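Long-range contact in phosphoinositide 3-kinase adapter protein 1 (Homo sapiens, PDB 5FOR), which links B-cell receptor and Toll-like receptor signalling to phosphoinositide 3-kinase by docking the kinase's regulatory subunit, the latter link preventing excessive inflammatory cytokine production: residues Leu10-Pro15 and His42-Glu47. Residues are numbered along the deposited sequence; the frame is centred on the assembly and turned at random.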
ATOM      1  N   LEU A  10      -0.809   4.382  -5.481  1.00 42.63           N
ATOM      2  CA  LEU A  10       0.347   3.509  -5.549  1.00 44.31           C
ATOM      3  C   LEU A  10       0.143   2.240  -4.705  1.00 43.70           C
ATOM      4  O   LEU A  10      -0.022   2.320  -3.489  1.00 45.11           O
ATOM      5  CB  LEU A  10       1.607   4.251  -5.090  1.00 43.38           C
ATOM      6  CG  LEU A  10       2.859   3.353  -5.080  1.00 49.25           C
ATOM      7  CD1 LEU A  10       3.235   2.838  -6.490  1.00 42.32           C
ATOM      8  CD2 LEU A  10       4.016   4.085  -4.459  1.00 47.01           C
ATOM      9  N   ILE A  11       0.151   1.083  -5.365  1.00 45.67           N
ATOM     10  CA  ILE A  11       0.025  -0.203  -4.691  1.00 35.41           C
ATOM     11  C   ILE A  11       1.419  -0.763  -4.415  1.00 48.74           C
ATOM     12  O   ILE A  11       2.158  -1.104  -5.339  1.00 46.45           O
ATOM     13  CB  ILE A  11      -0.812  -1.198  -5.502  1.00 40.65           C
ATOM     14  CG1 ILE A  11      -2.134  -0.557  -5.953  1.00 36.49           C
ATOM     15  CG2 ILE A  11      -1.066  -2.483  -4.669  1.00 35.20           C
ATOM     16  CD1 ILE A  11      -2.993  -1.433  -6.829  1.00 37.14           C
ATOM     17  N   VAL A  12       1.772  -0.815  -3.133  1.00 39.12           N
ATOM     18  CA  VAL A  12       3.036  -1.371  -2.649  1.00 44.74           C
ATOM     19  C   VAL A  12       2.835  -2.810  -2.163  1.00 43.69           C
ATOM     20  O   VAL A  12       1.998  -3.072  -1.306  1.00 39.98           O
ATOM     21  CB  VAL A  12       3.605  -0.499  -1.524  1.00 41.90           C
ATOM     22  CG1 VAL A  12       4.985  -0.968  -1.130  1.00 40.85           C
ATOM     23  CG2 VAL A  12       3.623   0.945  -1.970  1.00 43.23           C
ATOM     24  N   TYR A  13       3.579  -3.752  -2.719  1.00 41.86           N
ATOM     25  CA  TYR A  13       3.367  -5.155  -2.377  1.00 39.72           C
ATOM     26  C   TYR A  13       4.652  -5.969  -2.517  1.00 41.91           C
ATOM     27  O   TYR A  13       5.641  -5.517  -3.072  1.00 39.00           O
ATOM     28  CB  TYR A  13       2.266  -5.761  -3.259  1.00 33.88           C
ATOM     29  CG  TYR A  13       2.717  -5.977  -4.682  1.00 36.95           C
ATOM     30  CD1 TYR A  13       3.002  -4.893  -5.516  1.00 39.49           C
ATOM     31  CD2 TYR A  13       2.891  -7.252  -5.183  1.00 37.39           C
ATOM     32  CE1 TYR A  13       3.437  -5.077  -6.820  1.00 41.21           C
ATOM     33  CE2 TYR A  13       3.322  -7.455  -6.472  1.00 44.02           C
ATOM     34  CZ  TYR A  13       3.592  -6.357  -7.296  1.00 47.01           C
ATOM     35  OH  TYR A  13       4.018  -6.557  -8.585  1.00 49.70           O
ATOM     36  N   SER A  14       4.630  -7.181  -1.994  1.00 37.36           N
ATOM     37  CA  SER A  14       5.721  -8.103  -2.212  1.00 33.38           C
ATOM     38  C   SER A  14       5.232  -9.257  -3.073  1.00 38.50           C
ATOM     39  O   SER A  14       4.027  -9.493  -3.166  1.00 41.25           O
ATOM     40  CB  SER A  14       6.281  -8.594  -0.869  1.00 45.31           C
ATOM     41  OG  SER A  14       7.075  -7.579  -0.286  1.00 45.69           O
ATOM     42  N   PRO A  15       6.168  -9.979  -3.705  1.00 44.79           N
ATOM     43  CA  PRO A  15       5.755 -11.057  -4.618  1.00 41.53           C
ATOM     44  C   PRO A  15       4.796 -12.097  -4.039  1.00 44.85           C
ATOM     45  O   PRO A  15       4.019 -12.641  -4.816  1.00 53.08           O
ATOM     46  CB  PRO A  15       7.091 -11.701  -5.032  1.00 35.68           C
ATOM     47  CG  PRO A  15       8.162 -10.579  -4.812  1.00 35.55           C
ATOM     48  CD  PRO A  15       7.636  -9.774  -3.663  1.00 37.54           C
ATOM     49  N   HIS A  42       4.426  -0.851  -7.050  1.00 47.45           N
ATOM     50  CA  HIS A  42       5.849  -1.092  -6.815  1.00 49.99           C
ATOM     51  C   HIS A  42       6.074  -2.390  -6.047  1.00 44.68           C
ATOM     52  O   HIS A  42       5.619  -2.546  -4.908  1.00 46.11           O
ATOM     53  CB  HIS A  42       6.530   0.059  -6.046  1.00 58.33           C
ATOM     54  CG  HIS A  42       8.020  -0.100  -5.974  1.00 69.02           C
ATOM     55  ND1 HIS A  42       8.657  -0.665  -4.888  1.00 69.49           N
ATOM     56  CD2 HIS A  42       8.990   0.159  -6.887  1.00 63.98           C
ATOM     57  CE1 HIS A  42       9.959  -0.722  -5.124  1.00 68.48           C
ATOM     58  NE2 HIS A  42      10.188  -0.229  -6.329  1.00 60.98           N
ATOM     59  N   ARG A  43       6.795  -3.318  -6.654  1.00 46.49           N
ATOM     60  CA  ARG A  43       7.026  -4.570  -5.978  1.00 50.00           C
ATOM     61  C   ARG A  43       8.306  -4.483  -5.136  1.00 47.09           C
ATOM     62  O   ARG A  43       9.355  -4.111  -5.635  1.00 61.19           O
ATOM     63  CB  ARG A  43       7.102  -5.717  -6.978  1.00 46.22           C
ATOM     64  CG  ARG A  43       8.074  -6.789  -6.524  1.00 64.98           C
ATOM     65  CD  ARG A  43       8.391  -7.761  -7.614  1.00 73.71           C
ATOM     66  NE  ARG A  43       7.174  -8.208  -8.255  1.00 85.65           N
ATOM     67  CZ  ARG A  43       7.067  -9.386  -8.849  1.00 95.89           C
ATOM     68  NH1 ARG A  43       8.113 -10.209  -8.884  1.00 92.33           N
ATOM     69  NH2 ARG A  43       5.923  -9.753  -9.400  1.00101.61           N
ATOM     70  N   LEU A  44       8.197  -4.830  -3.859  1.00 44.75           N
ATOM     71  CA  LEU A  44       9.318  -4.783  -2.921  1.00 52.34           C
ATOM     72  C   LEU A  44      10.027  -6.107  -2.779  1.00 65.94           C
ATOM     73  O   LEU A  44       9.441  -7.078  -2.271  1.00 55.91           O
ATOM     74  CB  LEU A  44       8.851  -4.360  -1.521  1.00 50.93           C
ATOM     75  CG  LEU A  44       8.654  -2.882  -1.201  1.00 58.03           C
ATOM     76  CD1 LEU A  44       8.564  -2.726   0.298  1.00 51.33           C
ATOM     77  CD2 LEU A  44       9.788  -2.009  -1.787  1.00 59.08           C
ATOM     78  N   GLY A  45      11.295  -6.118  -3.200  1.00 89.87           N
ATOM     79  CA  GLY A  45      12.255  -7.163  -2.874  1.00 93.06           C
ATOM     80  C   GLY A  45      12.001  -8.464  -3.585  1.00 98.82           C
ATOM     81  O   GLY A  45      11.005  -8.592  -4.292  1.00104.18           O
ATOM     82  N   PRO A  46      12.922  -9.428  -3.433  1.00 98.31           N
ATOM     83  CA  PRO A  46      14.226  -9.241  -2.798  1.00105.97           C
ATOM     84  C   PRO A  46      15.299  -9.033  -3.852  1.00121.23           C
ATOM     85  O   PRO A  46      16.495  -9.048  -3.564  1.00120.98           O
ATOM     86  CB  PRO A  46      14.435 -10.558  -2.070  1.00 96.37           C
ATOM     87  CG  PRO A  46      13.815 -11.560  -3.005  1.00 83.71           C
ATOM     88  CD  PRO A  46      12.656 -10.856  -3.691  1.00 85.88           C
ATOM     89  N   GLU A  47      14.844  -8.861  -5.087  1.00132.48           N
ATOM     90  CA  GLU A  47      15.734  -8.735  -6.224  1.00140.36           C
ATOM     91  C   GLU A  47      16.331  -7.337  -6.310  1.00143.06           C
ATOM     92  O   GLU A  47      17.332  -7.134  -6.992  1.00152.38           O
ATOM     93  CB  GLU A  47      14.990  -9.058  -7.528  1.00137.91           C
ATOM     94  CG  GLU A  47      13.993  -7.977  -7.965  1.00132.39           C
ATOM     95  CD  GLU A  47      12.613  -8.160  -7.359  1.00122.10           C
ATOM     96  OE1 GLU A  47      12.462  -9.035  -6.484  1.00121.55           O
ATOM     97  OE2 GLU A  47      11.678  -7.446  -7.774  1.00113.12           O
TER
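Tyr-13 lays its ring obliquely against the start of the Arg-43 side chain where two neighbouring parallel strands of the TIR domain end: 9-13, inside the five-stranded sheet, and 40-43, an outer strand of the sheet joined to it through helix 18-30 in a beta-alpha-beta crossover. Its chi1 of 72° sets the Tyr-13 ring between its own backbone N and carbonyl carbon and brings its far end over the Arg-43 backbone. CA of Arg-43 makes an off-centre CH-pi contact, 4.2 Å from the ring centroid, and CB of Arg-43 sits 3.6 Å from CZ of Tyr-13. Farther out, the guanidinium stands perpendicular to the ring, with the phenol OH of Tyr-13 at its edge and CB of Pro-15 over one face. Its NH2 reaches on to a salt bridge with Glu-18 of helix 18-30, which also touches Tyr-13, so helix and sheet edge meet around this pair. Val-12 and His-42 point to the other face; there CG1 of Val-12 meets CG of Leu-44, just past the strand end, at 4.1 Å as the two side chains cross at a slant, while the imidazole of His-42 leads away to an edge-to-face contact with Phe-58 and a weak hydrogen bond to Asp-54. His-42 both donates from N to O of Ile-11 (2.9 Å) and accepts at O from N of Tyr-13 (3.2 Å). Pairing then continues past the bridged residues, with N of Leu-44 bonded almost straight to O of Tyr-13 (2.8 Å, 172° at the hydrogen). Just beyond, OG of Ser-14, anti to the carbonyl carbon and beside its backbone N, donates to O of Leu-44 at 3.1 Å, tilted 16° from the carbonyl plane.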